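PDB 3CLW: conserved exported protein from Bacteroides fragilis, which is of unknown function but probably hydrolyses O-glycosidic bonds, as a member of the glycoside hydrolase family 30 group with a TIM-barrel domain. Local coordinates for residues 12-17 against 409-414; 312-317 against 355-360; 362-367 against 390-395; 427-432 against 440-445. All blocks are in the same frame, centred on the assembly; numbering follows the deposited sequence.

Contact 1 of 4, residues 12-17 against 409-414; sequences KQTVYQ and RIAIKP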
loop_
_atom_site.group_PDB
_atom_site.type_symbol
_atom_site.label_atom_id
_atom_site.label_comp_id
_atom_site.label_asym_id
_atom_site.label_seq_id
_atom_site.Cartn_x
_atom_site.Cartn_y
_atom_site.Cartn_z
ATOM N N LYS A 12 13.776 0.570 -24.064
ATOM C CA LYS A 12 12.325 0.541 -24.279
ATOM C C LYS A 12 11.790 -0.788 -24.836
ATOM O O LYS A 12 10.583 -1.034 -24.813
ATOM C CB LYS A 12 11.899 1.697 -25.193
ATOM C CG LYS A 12 12.253 3.095 -24.666
ATOM C CD LYS A 12 11.801 4.178 -25.641
ATOM C CE LYS A 12 12.226 5.577 -25.168
ATOM N NZ LYS A 12 11.916 6.667 -26.161
ATOM N N GLN A 13 12.689 -1.629 -25.347
ATOM C CA GLN A 13 12.313 -2.911 -25.916
ATOM C C GLN A 13 12.230 -4.047 -24.905
ATOM O O GLN A 13 11.621 -5.076 -25.183
ATOM C CB GLN A 13 13.263 -3.294 -27.043
ATOM C CG GLN A 13 12.564 -3.439 -28.357
ATOM C CD GLN A 13 12.438 -2.140 -29.113
ATOM O OE1 GLN A 13 11.731 -1.220 -28.695
ATOM N NE2 GLN A 13 13.112 -2.067 -30.265
ATOM N N THR A 14 12.844 -3.859 -23.742
ATOM C CA THR A 14 12.782 -4.838 -22.665
ATOM C C THR A 14 11.779 -4.351 -21.623
ATOM O O THR A 14 12.058 -3.426 -20.882
ATOM C CB THR A 14 14.160 -5.037 -22.059
ATOM O OG1 THR A 14 15.079 -5.366 -23.112
ATOM C CG2 THR A 14 14.159 -6.139 -21.026
ATOM N N VAL A 15 10.605 -4.966 -21.613
ATOM C CA VAL A 15 9.467 -4.540 -20.814
ATOM C C VAL A 15 9.206 -5.527 -19.657
ATOM O O VAL A 15 9.229 -6.739 -19.855
ATOM C CB VAL A 15 8.207 -4.402 -21.705
ATOM C CG1 VAL A 15 7.033 -3.864 -20.913
ATOM C CG2 VAL A 15 8.482 -3.475 -22.888
ATOM N N TYR A 16 8.974 -5.006 -18.455
ATOM C CA TYR A 16 8.541 -5.833 -17.325
ATOM C C TYR A 16 7.044 -5.675 -16.997
ATOM O O TYR A 16 6.217 -5.702 -17.911
ATOM C CB TYR A 16 9.442 -5.586 -16.115
ATOM C CG TYR A 16 10.888 -5.752 -16.497
ATOM C CD1 TYR A 16 11.424 -7.023 -16.754
ATOM C CD2 TYR A 16 11.710 -4.648 -16.657
ATOM C CE1 TYR A 16 12.765 -7.177 -17.137
ATOM C CE2 TYR A 16 13.032 -4.782 -17.037
ATOM C CZ TYR A 16 13.557 -6.043 -17.282
ATOM O OH TYR A 16 14.873 -6.154 -17.652
ATOM N N GLN A 17 6.710 -5.529 -15.708
ATOM C CA GLN A 17 5.309 -5.489 -15.240
ATOM C C GLN A 17 4.594 -4.183 -15.629
ATOM O O GLN A 17 5.230 -3.165 -15.874
ATOM C CB GLN A 17 5.210 -5.722 -13.711
ATOM C CG GLN A 17 5.515 -4.473 -12.812
ATOM C CD GLN A 17 6.991 -4.268 -12.536
ATOM O OE1 GLN A 17 7.848 -4.760 -13.273
ATOM N NE2 GLN A 17 7.304 -3.562 -11.443
ATOM N N ARG A 409 7.139 -0.896 -16.427
ATOM C CA ARG A 409 8.541 -0.875 -16.103
ATOM C C ARG A 409 9.348 -1.407 -17.304
ATOM O O ARG A 409 8.955 -2.374 -17.949
ATOM C CB ARG A 409 8.842 -1.707 -14.855
ATOM C CG ARG A 409 10.232 -1.483 -14.354
ATOM C CD ARG A 409 10.478 -2.139 -13.035
ATOM N NE ARG A 409 10.635 -3.586 -13.154
ATOM C CZ ARG A 409 11.810 -4.210 -13.273
ATOM N NH1 ARG A 409 12.927 -3.508 -13.347
ATOM N NH2 ARG A 409 11.872 -5.536 -13.334
ATOM N N ILE A 410 10.462 -0.747 -17.598
ATOM C CA ILE A 410 11.317 -1.115 -18.731
ATOM C C ILE A 410 12.729 -1.228 -18.200
ATOM O O ILE A 410 12.992 -0.839 -17.054
ATOM C CB ILE A 410 11.214 -0.103 -19.894
ATOM C CG1 ILE A 410 11.582 1.327 -19.428
ATOM C CG2 ILE A 410 9.819 -0.125 -20.473
ATOM C CD1 ILE A 410 11.412 2.381 -20.486
ATOM N N ALA A 411 13.623 -1.798 -19.005
ATOM C CA ALA A 411 15.007 -2.024 -18.585
ATOM C C ALA A 411 15.827 -0.727 -18.509
ATOM O O ALA A 411 15.704 0.161 -19.362
ATOM C CB ALA A 411 15.692 -3.025 -19.542
ATOM N N ILE A 412 16.670 -0.638 -17.493
ATOM C CA ILE A 412 17.689 0.412 -17.408
ATOM C C ILE A 412 18.923 -0.248 -16.774
ATOM O O ILE A 412 18.943 -0.544 -15.597
ATOM C CB ILE A 412 17.199 1.703 -16.645
ATOM C CG1 ILE A 412 18.351 2.713 -16.452
ATOM C CG2 ILE A 412 16.581 1.352 -15.280
ATOM C CD1 ILE A 412 17.934 4.138 -16.066
ATOM N N LYS A 413 19.943 -0.501 -17.582
ATOM C CA LYS A 413 21.107 -1.242 -17.111
ATOM C C LYS A 413 22.350 -0.353 -17.097
ATOM O O LYS A 413 22.573 0.435 -18.011
ATOM C CB LYS A 413 21.334 -2.486 -17.974
ATOM N N PRO A 414 23.168 -0.478 -16.054
ATOM C CA PRO A 414 24.416 0.261 -16.139
ATOM C C PRO A 414 25.425 -0.434 -17.087
ATOM O O PRO A 414 25.227 -1.581 -17.499
ATOM C CB PRO A 414 24.907 0.292 -14.687
ATOM C CG PRO A 414 24.250 -0.907 -14.019
ATOM C CD PRO A 414 23.048 -1.287 -14.822
#

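Contact 2 of 4, residues 312-317 against 355-360; sequences EYCILE and QWWTAV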
loop_
_atom_site.group_PDB
_atom_site.type_symbol
_atom_site.label_atom_id
_atom_site.label_comp_id
_atom_site.label_asym_id
_atom_site.label_seq_id
_atom_site.Cartn_x
_atom_site.Cartn_y
_atom_site.Cartn_z
ATOM N N GLU A 312 0.750 -3.217 2.123
ATOM C CA GLU A 312 0.766 -2.490 3.399
ATOM C C GLU A 312 2.163 -2.364 3.921
ATOM O O GLU A 312 2.901 -3.323 3.949
ATOM C CB GLU A 312 -0.105 -3.160 4.462
ATOM C CG GLU A 312 -0.454 -2.224 5.632
ATOM C CD GLU A 312 -1.042 -2.936 6.825
ATOM O OE1 GLU A 312 -2.113 -3.567 6.721
ATOM O OE2 GLU A 312 -0.429 -2.849 7.899
ATOM N N TYR A 313 2.526 -1.152 4.330
ATOM C CA TYR A 313 3.745 -0.910 5.089
ATOM C C TYR A 313 3.659 0.382 5.905
ATOM O O TYR A 313 3.014 1.343 5.492
ATOM C CB TYR A 313 4.973 -0.820 4.173
ATOM C CG TYR A 313 6.249 -0.631 4.964
ATOM C CD1 TYR A 313 6.748 -1.672 5.785
ATOM C CD2 TYR A 313 6.923 0.609 4.965
ATOM C CE1 TYR A 313 7.893 -1.498 6.534
ATOM C CE2 TYR A 313 8.067 0.798 5.703
ATOM C CZ TYR A 313 8.553 -0.247 6.488
ATOM O OH TYR A 313 9.702 -0.049 7.226
ATOM N N CYS A 314 4.332 0.390 7.052
ATOM C CA CYS A 314 4.714 1.630 7.762
ATOM C C CYS A 314 5.961 1.315 8.599
ATOM O O CYS A 314 6.271 0.133 8.819
ATOM C CB CYS A 314 3.576 2.159 8.635
ATOM S SG CYS A 314 3.128 1.104 9.999
ATOM N N ILE A 315 6.684 2.349 9.045
ATOM C CA ILE A 315 7.852 2.160 9.912
ATOM C C ILE A 315 7.398 1.572 11.227
ATOM O O ILE A 315 6.670 2.203 12.000
ATOM C CB ILE A 315 8.620 3.467 10.210
ATOM C CG1 ILE A 315 8.986 4.211 8.931
ATOM C CG2 ILE A 315 9.861 3.167 11.065
ATOM C CD1 ILE A 315 9.966 3.511 8.012
ATOM N N LEU A 316 7.835 0.347 11.472
ATOM C CA LEU A 316 7.420 -0.425 12.629
ATOM C C LEU A 316 8.652 -1.017 13.273
ATOM O O LEU A 316 8.728 -1.099 14.492
ATOM C CB LEU A 316 6.501 -1.552 12.183
ATOM C CG LEU A 316 5.340 -1.950 13.064
ATOM C CD1 LEU A 316 4.494 -0.730 13.420
ATOM C CD2 LEU A 316 4.518 -2.997 12.320
ATOM N N GLU A 317 9.611 -1.413 12.444
ATOM C CA GLU A 317 10.835 -2.014 12.934
ATOM C C GLU A 317 11.812 -0.978 13.467
ATOM O O GLU A 317 11.638 0.233 13.299
ATOM C CB GLU A 317 11.526 -2.835 11.851
ATOM C CG GLU A 317 12.082 -2.007 10.710
ATOM C CD GLU A 317 11.095 -1.840 9.562
ATOM O OE1 GLU A 317 9.864 -1.733 9.795
ATOM O OE2 GLU A 317 11.573 -1.823 8.411
ATOM N N GLN A 355 1.716 0.008 -1.603
ATOM C CA GLN A 355 0.656 0.639 -0.804
ATOM C C GLN A 355 1.076 0.878 0.648
ATOM O O GLN A 355 1.555 -0.036 1.334
ATOM C CB GLN A 355 -0.632 -0.189 -0.866
ATOM C CG GLN A 355 -0.915 -0.779 -2.277
ATOM C CD GLN A 355 -2.290 -1.358 -2.415
ATOM O OE1 GLN A 355 -2.683 -2.206 -1.613
ATOM N NE2 GLN A 355 -3.040 -0.918 -3.427
ATOM N N TRP A 356 0.942 2.123 1.082
ATOM C CA TRP A 356 1.116 2.484 2.492
ATOM C C TRP A 356 0.024 1.879 3.358
ATOM O O TRP A 356 -1.054 1.567 2.865
ATOM C CB TRP A 356 1.043 4.030 2.665
ATOM C CG TRP A 356 2.284 4.706 2.327
ATOM C CD1 TRP A 356 2.571 5.386 1.168
ATOM C CD2 TRP A 356 3.450 4.796 3.147
ATOM N NE1 TRP A 356 3.846 5.902 1.230
ATOM C CE2 TRP A 356 4.409 5.551 2.430
ATOM C CE3 TRP A 356 3.786 4.305 4.424
ATOM C CZ2 TRP A 356 5.680 5.817 2.940
ATOM C CZ3 TRP A 356 5.050 4.568 4.930
ATOM C CH2 TRP A 356 5.975 5.329 4.202
ATOM N N TRP A 357 0.312 1.746 4.648
ATOM C CA TRP A 357 -0.713 1.628 5.668
ATOM C C TRP A 357 -1.375 3.036 5.809
ATOM O O TRP A 357 -1.543 3.769 4.804
ATOM C CB TRP A 357 -0.061 1.061 6.963
ATOM C CG TRP A 357 -0.899 0.958 8.212
ATOM C CD1 TRP A 357 -0.535 1.389 9.454
ATOM C CD2 TRP A 357 -2.234 0.425 8.353
ATOM N NE1 TRP A 357 -1.538 1.153 10.356
ATOM C CE2 TRP A 357 -2.597 0.574 9.710
ATOM C CE3 TRP A 357 -3.163 -0.134 7.463
ATOM C CZ2 TRP A 357 -3.843 0.167 10.212
ATOM C CZ3 TRP A 357 -4.399 -0.542 7.958
ATOM C CH2 TRP A 357 -4.728 -0.385 9.325
ATOM N N THR A 358 -1.783 3.427 7.000
ATOM C CA THR A 358 -2.484 4.714 7.160
ATOM C C THR A 358 -1.700 5.901 6.527
ATOM O O THR A 358 -0.512 6.069 6.787
ATOM C CB THR A 358 -2.728 5.015 8.623
ATOM O OG1 THR A 358 -1.460 5.059 9.287
ATOM C CG2 THR A 358 -3.622 3.924 9.300
ATOM N N ALA A 359 -2.365 6.691 5.683
ATOM C CA ALA A 359 -1.790 7.926 5.126
ATOM C C ALA A 359 -1.346 8.940 6.228
ATOM O O ALA A 359 -0.388 9.698 6.048
ATOM C CB ALA A 359 -2.793 8.564 4.202
ATOM N N VAL A 360 -2.046 8.934 7.363
ATOM C CA VAL A 360 -1.767 9.856 8.463
ATOM C C VAL A 360 -1.515 9.060 9.738
ATOM O O VAL A 360 -1.959 7.884 9.884
ATOM C CB VAL A 360 -2.909 10.909 8.676
ATOM C CG1 VAL A 360 -3.167 11.701 7.407
ATOM C CG2 VAL A 360 -4.197 10.214 9.103
#

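Contact 3 of 4, residues 362-367 against 390-395; sequences LGEDVP and TKMLWT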
loop_
_atom_site.group_PDB
_atom_site.type_symbol
_atom_site.label_atom_id
_atom_site.label_comp_id
_atom_site.label_asym_id
_atom_site.label_seq_id
_atom_site.Cartn_x
_atom_site.Cartn_y
_atom_site.Cartn_z
ATOM N N LEU A 362 0.173 9.775 14.084
ATOM C CA LEU A 362 0.700 10.683 15.099
ATOM C C LEU A 362 2.213 10.587 15.170
ATOM O O LEU A 362 2.858 11.465 15.717
ATOM C CB LEU A 362 0.075 10.379 16.465
ATOM C CG LEU A 362 -1.290 11.008 16.781
ATOM C CD1 LEU A 362 -2.392 10.551 15.842
ATOM C CD2 LEU A 362 -1.632 10.594 18.179
ATOM N N GLY A 363 2.772 9.515 14.610
ATOM C CA GLY A 363 4.221 9.254 14.649
ATOM C C GLY A 363 4.849 9.678 13.344
ATOM O O GLY A 363 4.145 10.170 12.457
ATOM N N GLU A 364 6.161 9.485 13.209
ATOM C CA GLU A 364 6.856 9.777 11.946
ATOM C C GLU A 364 7.117 8.459 11.215
ATOM O O GLU A 364 8.264 8.006 11.095
ATOM C CB GLU A 364 8.157 10.581 12.152
ATOM C CG GLU A 364 8.577 11.415 10.904
ATOM C CD GLU A 364 10.013 12.023 10.978
ATOM O OE1 GLU A 364 10.685 11.954 12.029
ATOM O OE2 GLU A 364 10.483 12.561 9.961
ATOM N N ASP A 365 6.043 7.834 10.736
ATOM C CA ASP A 365 6.135 6.458 10.224
ATOM C C ASP A 365 5.343 6.233 8.932
ATOM O O ASP A 365 5.291 5.133 8.438
ATOM C CB ASP A 365 5.695 5.484 11.304
ATOM C CG ASP A 365 4.470 5.971 12.064
ATOM O OD1 ASP A 365 3.582 6.606 11.477
ATOM O OD2 ASP A 365 4.399 5.742 13.287
ATOM N N VAL A 366 4.760 7.303 8.390
ATOM C CA VAL A 366 3.959 7.285 7.155
ATOM C C VAL A 366 4.127 8.684 6.508
ATOM O O VAL A 366 4.929 9.470 7.000
ATOM C CB VAL A 366 2.473 6.941 7.411
ATOM C CG1 VAL A 366 2.305 5.503 7.974
ATOM C CG2 VAL A 366 1.824 7.969 8.312
ATOM N N PRO A 367 3.480 8.938 5.355
ATOM C CA PRO A 367 3.551 10.240 4.647
ATOM C C PRO A 367 3.195 11.501 5.464
ATOM O O PRO A 367 3.887 12.505 5.354
ATOM C CB PRO A 367 2.568 10.063 3.496
ATOM C CG PRO A 367 2.601 8.588 3.256
ATOM C CD PRO A 367 2.699 7.951 4.586
ATOM N N THR A 390 6.144 14.181 5.892
ATOM C CA THR A 390 7.404 13.557 6.198
ATOM C C THR A 390 8.185 13.427 4.902
ATOM O O THR A 390 7.642 13.659 3.812
ATOM C CB THR A 390 7.226 12.169 6.865
ATOM O OG1 THR A 390 6.688 11.255 5.906
ATOM C CG2 THR A 390 6.318 12.243 8.083
ATOM N N LYS A 391 9.464 13.088 4.991
ATOM C CA LYS A 391 10.237 12.846 3.773
ATOM C C LYS A 391 9.763 11.569 3.030
ATOM O O LYS A 391 10.058 11.387 1.832
ATOM C CB LYS A 391 11.731 12.782 4.088
ATOM C CG LYS A 391 12.312 14.142 4.547
ATOM C CD LYS A 391 12.385 15.112 3.367
ATOM C CE LYS A 391 12.859 16.494 3.804
ATOM N NZ LYS A 391 12.988 17.376 2.601
ATOM N N MET A 392 9.053 10.705 3.764
ATOM C CA MET A 392 8.460 9.496 3.250
ATOM C C MET A 392 7.376 9.898 2.280
ATOM O O MET A 392 7.199 9.244 1.268
ATOM C CB MET A 392 7.907 8.605 4.376
ATOM C CG MET A 392 9.004 7.794 5.142
ATOM S SD MET A 392 8.569 6.981 6.683
ATOM C CE MET A 392 8.361 8.428 7.759
ATOM N N LEU A 393 6.665 10.993 2.554
ATOM C CA LEU A 393 5.660 11.416 1.598
ATOM C C LEU A 393 6.353 11.766 0.293
ATOM O O LEU A 393 5.951 11.323 -0.770
ATOM C CB LEU A 393 4.814 12.600 2.121
ATOM C CG LEU A 393 3.619 13.031 1.241
ATOM C CD1 LEU A 393 2.525 13.731 2.041
ATOM C CD2 LEU A 393 4.068 13.966 0.130
ATOM N N TRP A 394 7.401 12.569 0.382
ATOM C CA TRP A 394 8.088 13.062 -0.808
ATOM C C TRP A 394 8.860 11.982 -1.604
ATOM O O TRP A 394 8.868 11.981 -2.844
ATOM C CB TRP A 394 8.904 14.309 -0.440
ATOM C CG TRP A 394 7.968 15.345 0.138
ATOM C CD1 TRP A 394 7.917 15.788 1.446
ATOM C CD2 TRP A 394 6.887 16.011 -0.555
ATOM N NE1 TRP A 394 6.904 16.717 1.569
ATOM C CE2 TRP A 394 6.245 16.844 0.374
ATOM C CE3 TRP A 394 6.398 15.966 -1.880
ATOM C CZ2 TRP A 394 5.154 17.656 0.026
ATOM C CZ3 TRP A 394 5.322 16.734 -2.217
ATOM C CH2 TRP A 394 4.694 17.574 -1.265
ATOM N N THR A 395 9.452 11.032 -0.907
ATOM C CA THR A 395 10.174 9.967 -1.607
ATOM C C THR A 395 9.199 9.003 -2.284
ATOM O O THR A 395 9.507 8.480 -3.360
ATOM C CB THR A 395 11.146 9.195 -0.700
ATOM O OG1 THR A 395 10.428 8.576 0.374
ATOM C CG2 THR A 395 12.215 10.143 -0.134
HETATM O O HOH W 1 10.527 11.690 7.197
#

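Contact 4 of 4, residues 427-432 against 440-445; sequences LMISSY and TVAINY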
loop_
_atom_site.group_PDB
_atom_site.type_symbol
_atom_site.label_atom_id
_atom_site.label_comp_id
_atom_site.label_asym_id
_atom_site.label_seq_id
_atom_site.Cartn_x
_atom_site.Cartn_y
_atom_site.Cartn_z
ATOM N N LEU A 427 23.423 2.839 -5.085
ATOM C CA LEU A 427 22.617 3.531 -6.073
ATOM C C LEU A 427 21.574 2.614 -6.749
ATOM O O LEU A 427 21.931 1.601 -7.385
ATOM C CB LEU A 427 23.522 4.183 -7.110
ATOM C CG LEU A 427 22.832 4.959 -8.228
ATOM C CD1 LEU A 427 22.395 6.357 -7.764
ATOM C CD2 LEU A 427 23.725 5.063 -9.443
ATOM N N MET A 428 20.298 2.987 -6.601
ATOM C CA MET A 428 19.161 2.216 -7.121
ATOM C C MET A 428 18.432 3.060 -8.149
ATOM O O MET A 428 18.158 4.239 -7.924
ATOM C CB MET A 428 18.205 1.809 -5.989
ATOM C CG MET A 428 18.735 0.726 -5.027
ATOM S SD MET A 428 17.769 0.580 -3.506
ATOM C CE MET A 428 18.625 1.786 -2.528
ATOM N N ILE A 429 18.126 2.470 -9.295
ATOM C CA ILE A 429 17.510 3.212 -10.349
ATOM C C ILE A 429 16.676 2.280 -11.211
ATOM O O ILE A 429 17.057 1.135 -11.443
ATOM C CB ILE A 429 18.570 4.051 -11.119
ATOM C CG1 ILE A 429 17.967 4.754 -12.336
ATOM C CG2 ILE A 429 19.692 3.182 -11.536
ATOM C CD1 ILE A 429 18.866 5.832 -12.902
ATOM N N SER A 430 15.514 2.789 -11.641
ATOM C CA SER A 430 14.505 2.019 -12.380
ATOM C C SER A 430 13.798 2.974 -13.318
ATOM O O SER A 430 13.805 4.176 -13.079
ATOM C CB SER A 430 13.492 1.358 -11.410
ATOM O OG SER A 430 12.862 2.321 -10.551
ATOM N N SER A 431 13.204 2.445 -14.388
ATOM C CA SER A 431 12.506 3.270 -15.376
ATOM C C SER A 431 11.154 2.710 -15.775
ATOM O O SER A 431 10.918 1.513 -15.637
ATOM C CB SER A 431 13.379 3.487 -16.619
ATOM O OG SER A 431 14.600 4.102 -16.272
ATOM N N TYR A 432 10.271 3.574 -16.273
ATOM C CA TYR A 432 8.864 3.218 -16.519
ATOM C C TYR A 432 8.445 4.069 -17.652
ATOM O O TYR A 432 8.962 5.150 -17.785
ATOM C CB TYR A 432 7.952 3.524 -15.288
ATOM C CG TYR A 432 8.514 2.929 -14.044
ATOM C CD1 TYR A 432 8.059 1.709 -13.573
ATOM C CD2 TYR A 432 9.546 3.554 -13.364
ATOM C CE1 TYR A 432 8.624 1.128 -12.483
ATOM C CE2 TYR A 432 10.116 2.989 -12.248
ATOM C CZ TYR A 432 9.654 1.771 -11.819
ATOM O OH TYR A 432 10.198 1.198 -10.708
ATOM N N THR A 440 12.374 8.009 -14.825
ATOM C CA THR A 440 13.449 7.298 -14.163
ATOM C C THR A 440 13.594 7.800 -12.714
ATOM O O THR A 440 13.566 9.001 -12.450
ATOM C CB THR A 440 14.749 7.458 -14.979
ATOM O OG1 THR A 440 14.514 6.960 -16.307
ATOM C CG2 THR A 440 15.868 6.698 -14.370
ATOM N N VAL A 441 13.700 6.877 -11.774
ATOM C CA VAL A 441 13.805 7.262 -10.376
ATOM C C VAL A 441 15.075 6.660 -9.827
ATOM O O VAL A 441 15.242 5.440 -9.840
ATOM C CB VAL A 441 12.570 6.813 -9.532
ATOM C CG1 VAL A 441 12.689 7.281 -8.096
ATOM C CG2 VAL A 441 11.272 7.323 -10.134
ATOM N N ALA A 442 15.963 7.531 -9.370
ATOM C CA ALA A 442 17.280 7.167 -8.904
ATOM C C ALA A 442 17.420 7.456 -7.434
ATOM O O ALA A 442 17.182 8.578 -6.983
ATOM C CB ALA A 442 18.346 7.923 -9.690
ATOM N N ILE A 443 17.793 6.442 -6.671
ATOM C CA ILE A 443 18.080 6.659 -5.256
ATOM C C ILE A 443 19.566 6.644 -5.040
ATOM O O ILE A 443 20.218 5.633 -5.329
ATOM C CB ILE A 443 17.456 5.577 -4.339
ATOM C CG1 ILE A 443 15.969 5.400 -4.651
ATOM C CG2 ILE A 443 17.708 5.919 -2.852
ATOM C CD1 ILE A 443 15.375 4.152 -4.034
ATOM N N ASN A 444 20.089 7.756 -4.514
ATOM C CA ASN A 444 21.469 7.810 -4.063
ATOM C C ASN A 444 21.566 7.557 -2.557
ATOM O O ASN A 444 21.445 8.481 -1.730
ATOM C CB ASN A 444 22.138 9.133 -4.450
ATOM C CG ASN A 444 23.650 9.119 -4.184
ATOM O OD1 ASN A 444 24.171 8.218 -3.532
ATOM N ND2 ASN A 444 24.344 10.119 -4.689
ATOM N N TYR A 445 21.803 6.289 -2.214
ATOM C CA TYR A 445 21.752 5.845 -0.825
ATOM C C TYR A 445 23.068 6.123 -0.131
ATOM O O TYR A 445 23.139 6.083 1.098
ATOM C CB TYR A 445 21.418 4.350 -0.744
ATOM C CG TYR A 445 20.711 3.958 0.528
ATOM C CD1 TYR A 445 19.335 4.148 0.661
ATOM C CD2 TYR A 445 21.414 3.415 1.604
ATOM C CE1 TYR A 445 18.666 3.802 1.813
ATOM C CE2 TYR A 445 20.759 3.084 2.782
ATOM C CZ TYR A 445 19.370 3.270 2.870
ATOM O OH TYR A 445 18.683 2.944 4.020
HETATM O O HOH W 2 14.036 3.237 -8.582
#

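Contact 1 of 4, residues 12-17 against 409-414
V15 faces I410 in an antiparallel non-hydrogen-bonded pair, CA to CA 4.4 Å, where the chain straightens after a corner at residues 12-14. The axes of strands 15-17 and 409-414 run at 130°, so the two lie splayed, and the ladder is short. On one flank of the pair A411 N donates to T14 O; on the other, Y16 N gives a bond of 2.7 Å to R409 O and R409 N one to Q17 O. The side chain of R409 then turns back over the first strand. With CG anti to the backbone N (chi1 -169°) and a bend at chi3, its guanidinium lies flat on the Y16 ring, planes 11° apart, NH2 3.3 Å from Y16 CG and displaced toward the rim of the ring. At the guanidinium edge, close to its plane, R409 NE donates to Q17 OE1 at 3.0 Å, and NH2 makes a weak hydrogen bond to N350 OD1. The amide of Q17 is itself held through NE2 by the carbonyls of L346 and A351. Farther along, T14 CB meets A411 CB at 3.6 Å, while T14 OG1 turns to D11. V15 CG2 and I410 CG2 touch more loosely. The stack and the NE bond together restrict the guanidinium's tilt and rotation; its buried charge is probably eased by the Y16 face, Q17 OE1 and, weakly, N350.

Contact 2 of 4, residues 312-317 against 355-360
The ends of two neighbouring parallel strands of the TIM barrel, 307-310 and 353-356, lead into this contact, which joins E312, Y313 and C314 of the loop after the first to W356 and W357 at the end of the second. One backbone bond crosses: W357 N donates to Y313 O at 2.9 Å, nearly straight at its hydrogen but coming from above the carbonyl plane. The same oxygen lies 3.2 Å from W356 CE3. E312 and W357 run side by side in the same direction, each with CG anti to its own backbone nitrogen (chi1 -162° and 175°), and E312 CG touches W357 CB at 3.6 Å. E312 OE2 consequently lies over one face of the indole, toward its rim, the carboxylate and ring planes 26° apart; T358 CG2 covers the opposite face. C314 SG approaches W357 CD1 at 3.7 Å, an oblique sulfur-aromatic contact. E312 OE2 is also hydrogen-bonded to Y279 OH, which positions the carboxylate beside the indole. The W356 ring, turned the other way from W357, packs against V338 of helix 328-347 and M392 of helix 391-400; W357 meets S25 of strand 6-25 and the W28 ring edge-to-face.

Contact 3 of 4, residues 362-367 against 390-395
T390 meets the loop carbonyls of V366 and P367 with both its backbone and its hydroxyl. T390 N donates to P367 O at 2.9 Å, and OG1 lies 2.7 Å from V366 O and 3.1 Å from P367 O, its one proton being within reach of either. The hydroxyl sits between the backbone N and the carbonyl carbon (chi1 69°), which also turns it to the helix start: T390 is the N-cap, and OG1 accepts weak bonds from M392 N and L393 N. A water extends the link, donating to E364 OE2 and accepting from K391 N at 2.8 Å. The E364 carboxylate is held further by a salt bridge to R330 and a hydrogen bond to S331. Around these bonds, the extended E364 chain slides past T390 in the opposite direction, CG to CG2 3.7 Å. M392, bent at chi3, lays its CE 3.4 Å from E364 O, and P367 CB packs on L393 CB at 3.7 Å. The contact thus seats the first turn of helix 391-400 on the loop between strands 360-361 and 368-371, with L334 and V338 of helix 328-347 touching M392, and W356 of strand 353-356 touching V366, P367 and M392.

Contact 4 of 4, residues 427-432 against 440-445
The Y445 ring receives M428 CE obliquely, 4.0 Å from CD1, the two side chains lying alongside and pointing the same way; R489 adds a cation-pi contact to this ring, and Y445 OH bonds to E321. M428 reaches it through a bend at chi3 (-88°), while its CB rests against I443 CD1. M428 and I443 belong to a beta hairpin whose strands 427-432 and 440-444 run antiparallel at 174°, Y445 following the second. M428 with I443 and S430 with V441 are the hydrogen-bonded pairs, each joined by two backbone bonds, including I443 N to M428 O at 2.6 Å. L427, I429 and S431 alternate with them in non-hydrogen-bonded pairs. On that face I429 CD1 presses on T440 CG2 at 3.4 Å, tighter than usual for two carbons, and also reaches A442 CB. Next to it S431 OG and T440 OG1 share a hydrogen bond of 2.9 Å. On the face of M428 and S430, a water donates to V441 O at 2.8 Å and lies beside S430 OG, which also bonds to Y432 OH. The S431 and T440 hydroxyls thus pair beside an apolar contact, one serving as donor, and the water gives V441 O a second partner besides S430 N, so these polar groups find partners close by.

In the fold
Strand 6-25, near the N terminus, takes part in contact 1, which closes a loop of 391 residues when the chain returns at 409-414. Contacts 2 and 3 are nested inside that loop, in series: contact 2 joins the ends of neighbouring barrel strands, and contact 3 sets the start of helix 391-400 on the loop 362-367, between strands 360-361 and 368-371. They touch, their centres about 9 Å apart, through I315 with D365 and W356 with P367. Contact 4 opens after contact 1 has closed and is the short hairpin 427-433/438-444. It touches contact 1 where I410 pairs with S431, so strand 408-414 lies between strand 6-25 and the hairpin, tying the N-terminal strand to the C-terminal beta region.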